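Local structure of MlnE (Bacillus amyloliquefaciens subsp. plantarum, 5D2E) at residues H36-V41 / D503-L508; E65-Y70 / N98-M103; L212-M215 / P219-K222; S230-N235 / T243-R248. The protein probably reduces beta-keto groups of carrier-bound intermediates with NADPH, through this N-terminal ketoreductase portion of a macrolactin assembly-line protein. All blocks are in the same frame, centred on the assembly; numbering follows the deposited sequence.

Contact 1 (H36-V41 / D503-L508); sequences HLYEMV and DRISEL
Ile505 meets both His36 and Tyr38 because its first torsion (chi1 -72°) sets CG2 anti to the backbone N and CG1 beside it, while an extended second torsion (chi2 159°) carries CD1 outward; CD1 goes mainly to His36 and CG2 to Tyr38. CD1 comes to 3.6 Å from CD2 of His36, and CG2 lies 3.2 Å from OH of Tyr38, with the tyrosine CZ 3.7 Å from the same methyl. His36 and Tyr38 are two apart on the strand, so both leave its helix-facing side, and each has CG anti to its own carbonyl carbon. Both rings meet the isoleucine at a slant, and the contact is purely van der Waals, with no hydrogen bond between the segments.

In the fold, this is a helix packed on strand 35-46, which pairs antiparallel with strands 249-257 and 494-499. Helix 502-509 follows directly from the latter, so the contact brings an early strand against the last helix of the modelled chain. Ile505 also rests on Ile498 of strand 494-499, beneath the helix, and on Leu472. The polar end of the histidine is occupied as well: NE2 of His36 is hydrogen-bonded to the carbonyl O of Gly500, in the turn between strand 494-499 and the helix, and CD2 is the ring atom nearest the isoleucine methyl.

Contact 2 (E65-Y70 / N98-M103); sequences EDDSMY and NGRFTM
The guanidinium of Arg100 lies on one face of the Tyr70 ring, with NH1 3.4 Å above the ring plane and over its centre, while in the plane of the guanidinium, at its edge, sits OD2 of Asp67. The pair is a cation-pi stack, the guanidinium lying nearly flat on the ring: CZ of Arg100 is 4.0 Å from the centroid of the Tyr70 ring and 18° off its normal, and the two planes are inclined by 23°. It lies at the rim of the Rossmann-like half that corresponds to the structural subdomain of polyketide ketoreductases, where the loop after strand 60-64 faces strand 100-103; both strands pair in parallel with strand 84-89, which lies between them.

The arginine reaches the ring by folding rather than stretching. The bend at chi2 brings CD to 3.7 Å from CE1 of Tyr70, and that at chi3 turns the charged end over the aromatic face. Tyr86, on the intervening strand, meets the Tyr70 ring edge to face and also touches Arg100.

Asp67 adds only a loose electrostatic component. Its OD2 is 3.6 Å from NH2 of Arg100, a long salt bridge, and the carboxylate stands nearly perpendicular to the guanidinium; CB of Asp67 packs equally near NH2. The stack thus appears to be the main link across this surface contact. Just beside it an Asx turn shapes the loop: OG of Ser68 meets the syn lone pair of Asp66 OD1 at 2.7 Å, and the backbone N of Ser68 reaches the same oxygen from above the carboxylate plane.

Contact 3 (L212-M215 / P219-K222); sequences LKSM and PFTK
Ser214, at the end of strand 205-214, and Pro219 approach to 4.6 Å between their CA atoms as the chain doubles back over a short loop to enter helix 222-233. One straight bond closes this turn: the backbone N of Phe220 donates to OG of Ser214 over 3.1 Å, with an N-H...O angle of 171°. Ser214 OG stands anti to its own carbonyl carbon (chi1 -72°), which directs it to the returning chain; CB of Phe220 is also close, 3.6 Å from the same oxygen.

Beyond the bond, Phe220 lays its ring across the strand. CB of Leu212 sits 4.1 Å over the centre of one face, only 5° off the normal, in a CH-pi contact, and CD2 of Leu212 continues to CE1 of Phe220 at 4.0 Å. The carbonyl O of Lys213 lies at the ring's edge, in its plane, 3.5 Å from CD2 of Phe220. Ile225 and Val228 of the helix touch both Leu212 and Phe220, so the ring lies between strand 205-214 and helix 222-233.

This is the strand-to-helix turn of a Rossmann-type beta-alpha-beta unit. Right after the phenylalanine, Thr221 is the N-cap, its OG1 accepting from the backbone N of His224. With the aromatic ring packed on Leu212, two hydroxyls therefore satisfy main-chain amides in succession, one before the helix and one in its first turn.

Contact 4 (S230-N235 / T243-R248); sequences SFEWNN and TCYEPR
Helix 222-233 packs here on strand 242-245, the next step of the Rossmann-type half, where strand 242-245 lies parallel to strand 205-214. The joint is made chiefly by Tyr245, whose hydroxyl donates a short bond of 2.6 Å from OH to OE2 of Glu232. The carboxylate oxygen lies at the edge of the tyrosine ring, in its plane, yet the hydroxyl meets it from 46° above the carboxylate plane, the two flat groups being 78° apart. A bend at chi2 (-80°) turns the acid end of Glu232 to the strand. On the other side of the hydroxyl, CD2 of Phe231 approaches OH of Tyr245 edge-on at 3.5 Å.

Two waters complete the join. Water 1 links OE2 of Glu232 (2.7 Å) with OG1 of Thr243; water 2 donates to OH of Tyr245 (2.8 Å), accepts from ND2 of the poorly ordered Asn235 and is also within hydrogen-bonding range of Thr243 OG1. Thus the phenol gives its proton to the acid while receiving one from water, a chain likely to polarise it, and the short bond is consistent with a charged glutamate accommodated inside a buried interface.

In the fold
Contacts 2, 3 and 4 gather in the Rossmann-like half that binds no cofactor here, whereas contact 1 lies apart, its centre 42 Å from that of contact 2 and 26 Å from that of contact 4. Contacts 3 and 4 are neighbours, their centres 12 Å apart, and are joined by a probable hydrogen bond from Lys213 N to Tyr245 O (2.8 Å), between adjacent strands. Contact 2 reaches contact 3 through Lys222, whose NZ bonds Ser68 O at 2.9 Å. None of the four forms part of the NADP pocket, which lies between residues 280 and 452; in contact 1 the Tyr38 side chain is about 14 Å from the bound cofactor.

Contact 1 (H36-V41 / D503-L508)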
loop_
_atom_site.group_PDB
_atom_site.type_symbol
_atom_site.label_atom_id
_atom_site.label_comp_id
_atom_site.label_asym_id
_atom_site.label_seq_id
_atom_site.Cartn_x
_atom_site.Cartn_y
_atom_site.Cartn_z
ATOM N N HIS A 36 4.221 -5.116 -19.557
ATOM C CA HIS A 36 5.218 -5.940 -18.879
ATOM C C HIS A 36 4.783 -6.168 -17.384
ATOM O O HIS A 36 4.218 -5.258 -16.748
ATOM C CB HIS A 36 6.568 -5.212 -18.958
ATOM C CG HIS A 36 6.809 -4.488 -20.252
ATOM N ND1 HIS A 36 7.343 -5.111 -21.368
ATOM C CD2 HIS A 36 6.597 -3.192 -20.608
ATOM C CE1 HIS A 36 7.416 -4.236 -22.360
ATOM N NE2 HIS A 36 6.985 -3.062 -21.926
ATOM N N LEU A 37 5.006 -7.384 -16.873
ATOM C CA LEU A 37 4.774 -7.693 -15.473
ATOM C C LEU A 37 6.091 -7.661 -14.696
ATOM O O LEU A 37 7.144 -8.052 -15.210
ATOM C CB LEU A 37 4.145 -9.033 -15.329
ATOM C CG LEU A 37 2.897 -9.411 -16.096
ATOM C CD1 LEU A 37 2.380 -10.689 -15.453
ATOM C CD2 LEU A 37 1.822 -8.377 -16.037
ATOM N N TYR A 38 6.017 -7.123 -13.479
ATOM C CA TYR A 38 7.134 -6.926 -12.601
ATOM C C TYR A 38 6.819 -7.508 -11.185
ATOM O O TYR A 38 5.687 -7.563 -10.751
ATOM C CB TYR A 38 7.445 -5.420 -12.462
ATOM C CG TYR A 38 7.832 -4.802 -13.765
ATOM C CD1 TYR A 38 6.861 -4.477 -14.702
ATOM C CD2 TYR A 38 9.121 -4.578 -14.075
ATOM C CE1 TYR A 38 7.200 -3.938 -15.913
ATOM C CE2 TYR A 38 9.492 -4.036 -15.288
ATOM C CZ TYR A 38 8.526 -3.713 -16.201
ATOM O OH TYR A 38 8.882 -3.183 -17.416
ATOM N N GLU A 39 7.871 -7.951 -10.507
ATOM C CA GLU A 39 7.785 -8.451 -9.153
ATOM C C GLU A 39 8.934 -7.884 -8.345
ATOM O O GLU A 39 10.001 -7.506 -8.878
ATOM C CB GLU A 39 7.766 -10.002 -9.100
ATOM C CG GLU A 39 9.046 -10.627 -9.593
ATOM C CD GLU A 39 8.937 -12.111 -9.946
ATOM O OE1 GLU A 39 8.022 -12.785 -9.461
ATOM O OE2 GLU A 39 9.758 -12.572 -10.801
ATOM N N MET A 40 8.733 -7.873 -7.017
ATOM C CA MET A 40 9.774 -7.414 -6.125
ATOM C C MET A 40 10.892 -8.432 -6.055
ATOM O O MET A 40 10.650 -9.627 -5.903
ATOM C CB MET A 40 9.202 -7.172 -4.743
ATOM C CG MET A 40 8.262 -5.989 -4.707
ATOM S SD MET A 40 9.184 -4.498 -5.023
ATOM C CE MET A 40 7.803 -3.332 -4.821
ATOM N N VAL A 41 12.119 -7.971 -6.191
ATOM C CA VAL A 41 13.271 -8.831 -6.043
ATOM C C VAL A 41 14.106 -8.220 -4.930
ATOM O O VAL A 41 14.435 -7.036 -4.967
ATOM C CB VAL A 41 14.124 -8.869 -7.349
ATOM C CG1 VAL A 41 15.370 -9.733 -7.172
ATOM C CG2 VAL A 41 13.306 -9.355 -8.541
ATOM N N ASP A 503 12.788 -0.162 -21.943
ATOM C CA ASP A 503 14.045 0.459 -21.487
ATOM C C ASP A 503 13.741 1.745 -20.728
ATOM O O ASP A 503 14.334 2.045 -19.686
ATOM C CB ASP A 503 15.000 0.699 -22.675
ATOM C CG ASP A 503 15.310 -0.585 -23.448
ATOM O OD1 ASP A 503 15.506 -1.617 -22.799
ATOM O OD2 ASP A 503 15.334 -0.589 -24.695
ATOM N N ARG A 504 12.769 2.482 -21.239
ATOM C CA ARG A 504 12.276 3.662 -20.551
ATOM C C ARG A 504 11.817 3.263 -19.142
ATOM O O ARG A 504 12.156 3.909 -18.133
ATOM C CB ARG A 504 11.133 4.296 -21.341
ATOM C CG ARG A 504 11.459 4.593 -22.812
ATOM C CD ARG A 504 12.505 5.682 -23.025
ATOM N NE ARG A 504 11.909 6.978 -22.702
ATOM C CZ ARG A 504 12.174 7.702 -21.616
ATOM N NH1 ARG A 504 13.090 7.312 -20.729
ATOM N NH2 ARG A 504 11.531 8.848 -21.434
ATOM N N ILE A 505 11.103 2.150 -19.067
ATOM C CA ILE A 505 10.586 1.697 -17.794
ATOM C C ILE A 505 11.739 1.264 -16.894
ATOM O O ILE A 505 11.771 1.555 -15.711
ATOM C CB ILE A 505 9.623 0.542 -17.982
ATOM C CG1 ILE A 505 8.337 1.067 -18.595
ATOM C CG2 ILE A 505 9.373 -0.106 -16.626
ATOM C CD1 ILE A 505 7.491 0.009 -19.293
ATOM N N SER A 506 12.688 0.554 -17.460
ATOM C CA SER A 506 13.845 0.150 -16.678
ATOM C C SER A 506 14.588 1.330 -16.022
ATOM O O SER A 506 15.094 1.189 -14.904
ATOM C CB SER A 506 14.804 -0.632 -17.539
ATOM O OG SER A 506 16.052 -0.569 -16.908
ATOM N N GLU A 507 14.636 2.479 -16.701
ATOM C CA GLU A 507 15.307 3.674 -16.148
ATOM C C GLU A 507 14.492 4.216 -14.984
ATOM O O GLU A 507 14.997 4.498 -13.880
ATOM C CB GLU A 507 15.450 4.769 -17.206
ATOM C CG GLU A 507 16.385 4.412 -18.352
ATOM C CD GLU A 507 15.987 5.091 -19.656
ATOM O OE1 GLU A 507 15.909 4.395 -20.693
ATOM O OE2 GLU A 507 15.727 6.317 -19.648
ATOM N N LEU A 508 13.205 4.342 -15.251
ATOM C CA LEU A 508 12.286 4.761 -14.257
ATOM C C LEU A 508 12.372 3.898 -12.998
ATOM O O LEU A 508 12.157 4.388 -11.891
ATOM C CB LEU A 508 10.906 4.690 -14.867
ATOM C CG LEU A 508 9.767 5.235 -14.039
ATOM C CD1 LEU A 508 9.895 6.737 -13.836
ATOM C CD2 LEU A 508 8.495 4.892 -14.785
#

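Contact 2 (E65-Y70 / N98-M103)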
loop_
_atom_site.group_PDB
_atom_site.type_symbol
_atom_site.label_atom_id
_atom_site.label_comp_id
_atom_site.label_asym_id
_atom_site.label_seq_id
_atom_site.Cartn_x
_atom_site.Cartn_y
_atom_site.Cartn_z
ATOM N N GLU A 65 7.214 6.373 21.673
ATOM C CA GLU A 65 6.012 6.288 22.482
ATOM C C GLU A 65 6.348 6.519 23.972
ATOM O O GLU A 65 5.569 7.134 24.699
ATOM C CB GLU A 65 5.286 4.947 22.233
ATOM C CG GLU A 65 3.809 4.923 22.594
ATOM C CD GLU A 65 2.919 5.902 21.797
ATOM O OE1 GLU A 65 2.791 5.892 20.520
ATOM O OE2 GLU A 65 2.274 6.680 22.508
ATOM N N ASP A 66 7.541 6.138 24.376
ATOM C CA ASP A 66 7.911 6.183 25.777
ATOM C C ASP A 66 9.364 6.421 25.869
ATOM O O ASP A 66 10.075 6.653 24.844
ATOM C CB ASP A 66 7.486 4.847 26.472
ATOM C CG ASP A 66 8.173 3.624 25.887
ATOM O OD1 ASP A 66 9.249 3.696 25.242
ATOM O OD2 ASP A 66 7.584 2.547 26.043
ATOM N N ASP A 67 9.945 6.336 27.066
ATOM C CA ASP A 67 11.402 6.582 27.057
ATOM C C ASP A 67 12.355 5.452 26.899
ATOM O O ASP A 67 13.541 5.595 27.200
ATOM C CB ASP A 67 11.848 7.483 28.163
ATOM C CG ASP A 67 11.106 7.288 29.313
ATOM O OD1 ASP A 67 11.221 6.114 29.735
ATOM O OD2 ASP A 67 10.406 8.275 29.726
ATOM N N SER A 68 11.892 4.374 26.301
ATOM C CA SER A 68 12.706 3.168 26.178
ATOM C C SER A 68 13.929 3.368 25.329
ATOM O O SER A 68 14.912 2.661 25.479
ATOM C CB SER A 68 11.880 1.993 25.650
ATOM O OG SER A 68 11.375 2.309 24.379
ATOM N N MET A 69 13.921 4.341 24.416
ATOM C CA MET A 69 15.121 4.583 23.622
ATOM C C MET A 69 16.019 5.746 24.117
ATOM O O MET A 69 17.060 6.032 23.508
ATOM C CB MET A 69 14.696 4.814 22.189
ATOM C CG MET A 69 14.209 3.524 21.519
ATOM S SD MET A 69 15.545 2.332 21.223
ATOM C CE MET A 69 16.754 3.088 20.211
ATOM N N TYR A 70 15.655 6.397 25.219
ATOM C CA TYR A 70 16.355 7.636 25.590
ATOM C C TYR A 70 17.831 7.382 25.967
ATOM O O TYR A 70 18.783 7.949 25.361
ATOM C CB TYR A 70 15.603 8.389 26.696
ATOM C CG TYR A 70 16.357 9.638 27.101
ATOM C CD1 TYR A 70 16.301 10.797 26.318
ATOM C CD2 TYR A 70 17.140 9.647 28.245
ATOM C CE1 TYR A 70 17.002 11.947 26.665
ATOM C CE2 TYR A 70 17.856 10.779 28.603
ATOM C CZ TYR A 70 17.767 11.920 27.808
ATOM O OH TYR A 70 18.475 13.019 28.167
ATOM N N ASN A 98 15.173 20.887 28.783
ATOM C CA ASN A 98 16.427 20.353 28.355
ATOM C C ASN A 98 16.254 19.303 27.249
ATOM O O ASN A 98 16.916 18.289 27.240
ATOM C CB ASN A 98 17.207 19.781 29.504
ATOM C CG ASN A 98 17.534 20.875 30.548
ATOM O OD1 ASN A 98 17.934 22.007 30.195
ATOM N ND2 ASN A 98 17.161 20.609 31.772
ATOM N N GLY A 99 15.365 19.585 26.316
ATOM C CA GLY A 99 15.280 18.751 25.111
ATOM C C GLY A 99 14.242 17.662 25.197
ATOM O O GLY A 99 14.069 16.929 24.225
ATOM N N ARG A 100 13.490 17.591 26.287
ATOM C CA ARG A 100 12.460 16.607 26.427
ATOM C C ARG A 100 11.126 17.211 26.288
ATOM O O ARG A 100 10.874 18.288 26.867
ATOM C CB ARG A 100 12.498 15.929 27.833
ATOM C CG ARG A 100 13.812 15.257 28.182
ATOM C CD ARG A 100 14.059 14.079 27.336
ATOM N NE ARG A 100 13.165 12.960 27.622
ATOM C CZ ARG A 100 13.386 11.954 28.493
ATOM N NH1 ARG A 100 14.447 11.900 29.273
ATOM N NH2 ARG A 100 12.492 10.989 28.606
ATOM N N PHE A 101 10.219 16.550 25.568
ATOM C CA PHE A 101 8.846 16.964 25.442
ATOM C C PHE A 101 7.903 15.787 25.539
ATOM O O PHE A 101 8.275 14.633 25.279
ATOM C CB PHE A 101 8.593 17.608 24.082
ATOM C CG PHE A 101 9.310 18.876 23.848
ATOM C CD1 PHE A 101 10.624 18.859 23.413
ATOM C CD2 PHE A 101 8.648 20.091 23.985
ATOM C CE1 PHE A 101 11.298 19.996 23.184
ATOM C CE2 PHE A 101 9.344 21.267 23.766
ATOM C CZ PHE A 101 10.680 21.223 23.383
ATOM N N THR A 102 6.654 16.072 25.893
ATOM C CA THR A 102 5.537 15.139 25.730
ATOM C C THR A 102 4.487 15.773 24.836
ATOM O O THR A 102 4.419 17.012 24.704
ATOM C CB THR A 102 4.835 14.729 27.041
ATOM O OG1 THR A 102 4.226 15.877 27.622
ATOM C CG2 THR A 102 5.822 14.115 28.032
ATOM N N MET A 103 3.689 14.928 24.180
ATOM C CA MET A 103 2.618 15.435 23.315
ATOM C C MET A 103 1.687 14.309 22.972
ATOM O O MET A 103 2.019 13.166 23.166
ATOM C CB MET A 103 3.154 16.022 22.002
ATOM C CG MET A 103 3.875 15.047 21.092
ATOM S SD MET A 103 4.627 15.841 19.604
ATOM C CE MET A 103 3.100 16.191 18.706
#

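Contact 3 (L212-M215 / P219-K222)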
loop_
_atom_site.group_PDB
_atom_site.type_symbol
_atom_site.label_atom_id
_atom_site.label_comp_id
_atom_site.label_asym_id
_atom_site.label_seq_id
_atom_site.Cartn_x
_atom_site.Cartn_y
_atom_site.Cartn_z
ATOM N N LEU A 212 12.349 -3.114 11.626
ATOM C CA LEU A 212 13.227 -3.699 12.646
ATOM C C LEU A 212 12.658 -5.073 12.990
ATOM O O LEU A 212 11.760 -5.199 13.850
ATOM C CB LEU A 212 13.328 -2.783 13.880
ATOM C CG LEU A 212 13.708 -1.322 13.607
ATOM C CD1 LEU A 212 13.468 -0.456 14.818
ATOM C CD2 LEU A 212 15.134 -1.210 13.144
ATOM N N LYS A 213 13.157 -6.101 12.311
ATOM C CA LYS A 213 12.589 -7.441 12.484
ATOM C C LYS A 213 13.409 -8.297 13.450
ATOM O O LYS A 213 14.534 -8.679 13.143
ATOM C CB LYS A 213 12.455 -8.177 11.156
ATOM C CG LYS A 213 11.721 -9.500 11.321
ATOM C CD LYS A 213 11.155 -10.127 10.088
ATOM C CE LYS A 213 12.150 -10.377 9.021
ATOM N NZ LYS A 213 11.337 -10.853 7.810
ATOM N N SER A 214 12.835 -8.563 14.602
ATOM C CA SER A 214 13.370 -9.556 15.519
ATOM C C SER A 214 13.187 -10.959 14.945
ATOM O O SER A 214 12.127 -11.305 14.495
ATOM C CB SER A 214 12.585 -9.499 16.804
ATOM O OG SER A 214 12.990 -8.300 17.407
ATOM N N MET A 215 14.202 -11.776 15.059
ATOM C CA MET A 215 14.104 -13.171 14.667
ATOM C C MET A 215 14.015 -14.070 15.927
ATOM O O MET A 215 14.429 -13.648 17.028
ATOM C CB MET A 215 15.344 -13.516 13.859
ATOM C CG MET A 215 15.526 -12.695 12.578
ATOM S SD MET A 215 14.154 -12.739 11.470
ATOM C CE MET A 215 14.455 -14.301 10.598
ATOM N N PRO A 219 16.740 -11.331 19.036
ATOM C CA PRO A 219 15.909 -10.140 19.255
ATOM C C PRO A 219 16.621 -8.866 18.881
ATOM O O PRO A 219 17.833 -8.834 18.850
ATOM C CB PRO A 219 15.619 -10.153 20.746
ATOM C CG PRO A 219 16.768 -10.913 21.331
ATOM C CD PRO A 219 17.127 -11.958 20.322
ATOM N N PHE A 220 15.843 -7.876 18.417
ATOM C CA PHE A 220 16.347 -6.519 18.266
ATOM C C PHE A 220 16.425 -5.857 19.620
ATOM O O PHE A 220 15.447 -5.509 20.185
ATOM C CB PHE A 220 15.430 -5.661 17.417
ATOM C CG PHE A 220 16.020 -5.312 16.134
ATOM C CD1 PHE A 220 16.866 -4.225 16.035
ATOM C CD2 PHE A 220 15.742 -6.030 15.022
ATOM C CE1 PHE A 220 17.504 -3.901 14.831
ATOM C CE2 PHE A 220 16.371 -5.710 13.821
ATOM C CZ PHE A 220 17.252 -4.678 13.711
ATOM N N THR A 221 17.607 -5.644 20.091
ATOM C CA THR A 221 17.822 -4.928 21.334
ATOM C C THR A 221 17.807 -3.445 21.045
ATOM O O THR A 221 17.931 -3.032 19.892
ATOM C CB THR A 221 19.204 -5.296 21.909
ATOM O OG1 THR A 221 20.241 -4.895 20.993
ATOM C CG2 THR A 221 19.279 -6.842 22.088
ATOM N N LYS A 222 17.756 -2.660 22.121
ATOM C CA LYS A 222 17.811 -1.189 22.005
ATOM C C LYS A 222 19.058 -0.763 21.344
ATOM O O LYS A 222 19.033 0.100 20.461
ATOM C CB LYS A 222 17.627 -0.504 23.351
ATOM C CG LYS A 222 16.224 -0.705 23.910
ATOM C CD LYS A 222 16.252 -0.372 25.382
ATOM C CE LYS A 222 14.873 -0.452 26.021
ATOM N NZ LYS A 222 14.877 0.364 27.280
#

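Contact 4 (S230-N235 / T243-R248)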
loop_
_atom_site.group_PDB
_atom_site.type_symbol
_atom_site.label_atom_id
_atom_site.label_comp_id
_atom_site.label_asym_id
_atom_site.label_seq_id
_atom_site.Cartn_x
_atom_site.Cartn_y
_atom_site.Cartn_z
ATOM N N SER A 230 22.170 4.766 13.290
ATOM C CA SER A 230 23.459 5.287 12.851
ATOM C C SER A 230 23.866 4.847 11.449
ATOM O O SER A 230 24.533 5.576 10.719
ATOM C CB SER A 230 24.544 4.904 13.868
ATOM O OG SER A 230 24.320 5.571 15.143
ATOM N N PHE A 231 23.541 3.602 11.109
ATOM C CA PHE A 231 23.841 3.073 9.823
ATOM C C PHE A 231 23.067 3.863 8.770
ATOM O O PHE A 231 23.601 4.235 7.717
ATOM C CB PHE A 231 23.484 1.579 9.794
ATOM C CG PHE A 231 23.803 0.903 8.481
ATOM C CD1 PHE A 231 25.103 0.386 8.245
ATOM C CD2 PHE A 231 22.818 0.732 7.504
ATOM C CE1 PHE A 231 25.395 -0.260 7.046
ATOM C CE2 PHE A 231 23.128 0.117 6.283
ATOM C CZ PHE A 231 24.425 -0.368 6.057
ATOM N N GLU A 232 21.796 4.116 9.047
ATOM C CA GLU A 232 20.965 4.899 8.109
ATOM C C GLU A 232 21.557 6.306 7.934
ATOM O O GLU A 232 21.645 6.854 6.804
ATOM C CB GLU A 232 19.504 4.975 8.619
ATOM C CG GLU A 232 18.733 3.682 8.421
ATOM C CD GLU A 232 18.219 3.535 6.996
ATOM O OE1 GLU A 232 18.252 4.555 6.278
ATOM O OE2 GLU A 232 17.775 2.436 6.629
ATOM N N TRP A 233 21.949 6.916 9.058
ATOM C CA TRP A 233 22.523 8.283 8.967
ATOM C C TRP A 233 23.749 8.372 8.103
ATOM O O TRP A 233 24.060 9.427 7.546
ATOM C CB TRP A 233 22.917 8.785 10.328
ATOM C CG TRP A 233 21.794 9.189 11.174
ATOM C CD1 TRP A 233 20.555 9.622 10.765
ATOM C CD2 TRP A 233 21.806 9.292 12.588
ATOM N NE1 TRP A 233 19.786 9.971 11.868
ATOM C CE2 TRP A 233 20.531 9.772 12.991
ATOM C CE3 TRP A 233 22.748 8.984 13.572
ATOM C CZ2 TRP A 233 20.205 9.986 14.326
ATOM C CZ3 TRP A 233 22.423 9.174 14.878
ATOM C CH2 TRP A 233 21.155 9.672 15.255
ATOM N N ASN A 234 24.457 7.255 7.999
ATOM C CA ASN A 234 25.700 7.206 7.264
ATOM C C ASN A 234 25.662 6.470 5.903
ATOM O O ASN A 234 26.719 6.250 5.360
ATOM C CB ASN A 234 26.764 6.614 8.207
ATOM C CG ASN A 234 27.197 7.605 9.269
ATOM O OD1 ASN A 234 27.879 8.575 8.951
ATOM N ND2 ASN A 234 26.758 7.406 10.511
ATOM N N ASN A 235 24.494 6.153 5.324
ATOM C CA ASN A 235 24.435 5.337 4.068
ATOM C C ASN A 235 24.353 6.059 2.674
ATOM O O ASN A 235 23.696 7.079 2.478
ATOM C CB ASN A 235 23.329 4.282 4.158
ATOM C CG ASN A 235 21.928 4.847 3.926
ATOM O OD1 ASN A 235 21.743 6.006 3.516
ATOM N ND2 ASN A 235 20.911 4.008 4.188
ATOM N N THR A 243 14.345 -0.346 3.818
ATOM C CA THR A 243 15.222 -1.476 4.149
ATOM C C THR A 243 14.567 -2.305 5.230
ATOM O O THR A 243 14.004 -1.749 6.194
ATOM C CB THR A 243 16.578 -0.972 4.625
ATOM O OG1 THR A 243 17.116 -0.063 3.683
ATOM C CG2 THR A 243 17.571 -2.067 4.820
ATOM N N CYS A 244 14.678 -3.634 5.130
ATOM C CA CYS A 244 14.260 -4.479 6.232
ATOM C C CYS A 244 15.516 -4.989 6.920
ATOM O O CYS A 244 16.382 -5.616 6.265
ATOM C CB CYS A 244 13.426 -5.626 5.738
ATOM S SG CYS A 244 12.975 -6.788 7.079
ATOM N N TYR A 245 15.629 -4.680 8.214
ATOM C CA TYR A 245 16.768 -5.054 9.034
ATOM C C TYR A 245 16.443 -6.187 9.945
ATOM O O TYR A 245 15.409 -6.195 10.604
ATOM C CB TYR A 245 17.192 -3.868 9.910
ATOM C CG TYR A 245 17.810 -2.735 9.141
ATOM C CD1 TYR A 245 19.161 -2.710 8.828
ATOM C CD2 TYR A 245 17.023 -1.674 8.704
ATOM C CE1 TYR A 245 19.708 -1.670 8.074
ATOM C CE2 TYR A 245 17.567 -0.622 7.963
ATOM C CZ TYR A 245 18.896 -0.636 7.663
ATOM O OH TYR A 245 19.375 0.405 6.975
ATOM N N GLU A 246 17.290 -7.208 9.918
ATOM C CA GLU A 246 17.331 -8.173 11.013
ATOM C C GLU A 246 18.564 -7.768 11.796
ATOM O O GLU A 246 19.383 -7.003 11.297
ATOM C CB GLU A 246 17.478 -9.600 10.451
ATOM C CG GLU A 246 16.238 -10.079 9.724
ATOM C CD GLU A 246 16.393 -11.378 8.975
ATOM O OE1 GLU A 246 17.409 -12.034 9.182
ATOM O OE2 GLU A 246 15.462 -11.720 8.233
ATOM N N PRO A 247 18.781 -8.371 12.968
ATOM C CA PRO A 247 19.988 -7.977 13.705
ATOM C C PRO A 247 21.320 -8.243 13.015
ATOM O O PRO A 247 22.220 -7.417 13.113
ATOM C CB PRO A 247 19.842 -8.749 15.003
ATOM C CG PRO A 247 18.345 -8.903 15.149
ATOM C CD PRO A 247 17.909 -9.251 13.761
ATOM N N ARG A 248 21.415 -9.286 12.195
ATOM C CA ARG A 248 22.701 -9.604 11.494
ATOM C C ARG A 248 22.751 -9.415 9.953
ATOM O O ARG A 248 23.784 -9.522 9.332
ATOM C CB ARG A 248 23.092 -11.044 11.859
ATOM C CG ARG A 248 23.425 -11.186 13.337
ATOM C CD ARG A 248 24.126 -12.509 13.639
ATOM N NE ARG A 248 24.747 -12.299 14.937
ATOM C CZ ARG A 248 26.046 -12.061 15.172
ATOM N NH1 ARG A 248 26.972 -12.093 14.218
ATOM N NH2 ARG A 248 26.419 -11.846 16.417
HETATM O O HOH W 1 16.109 2.388 4.561
HETATM O O HOH W 2 20.162 0.916 4.335
#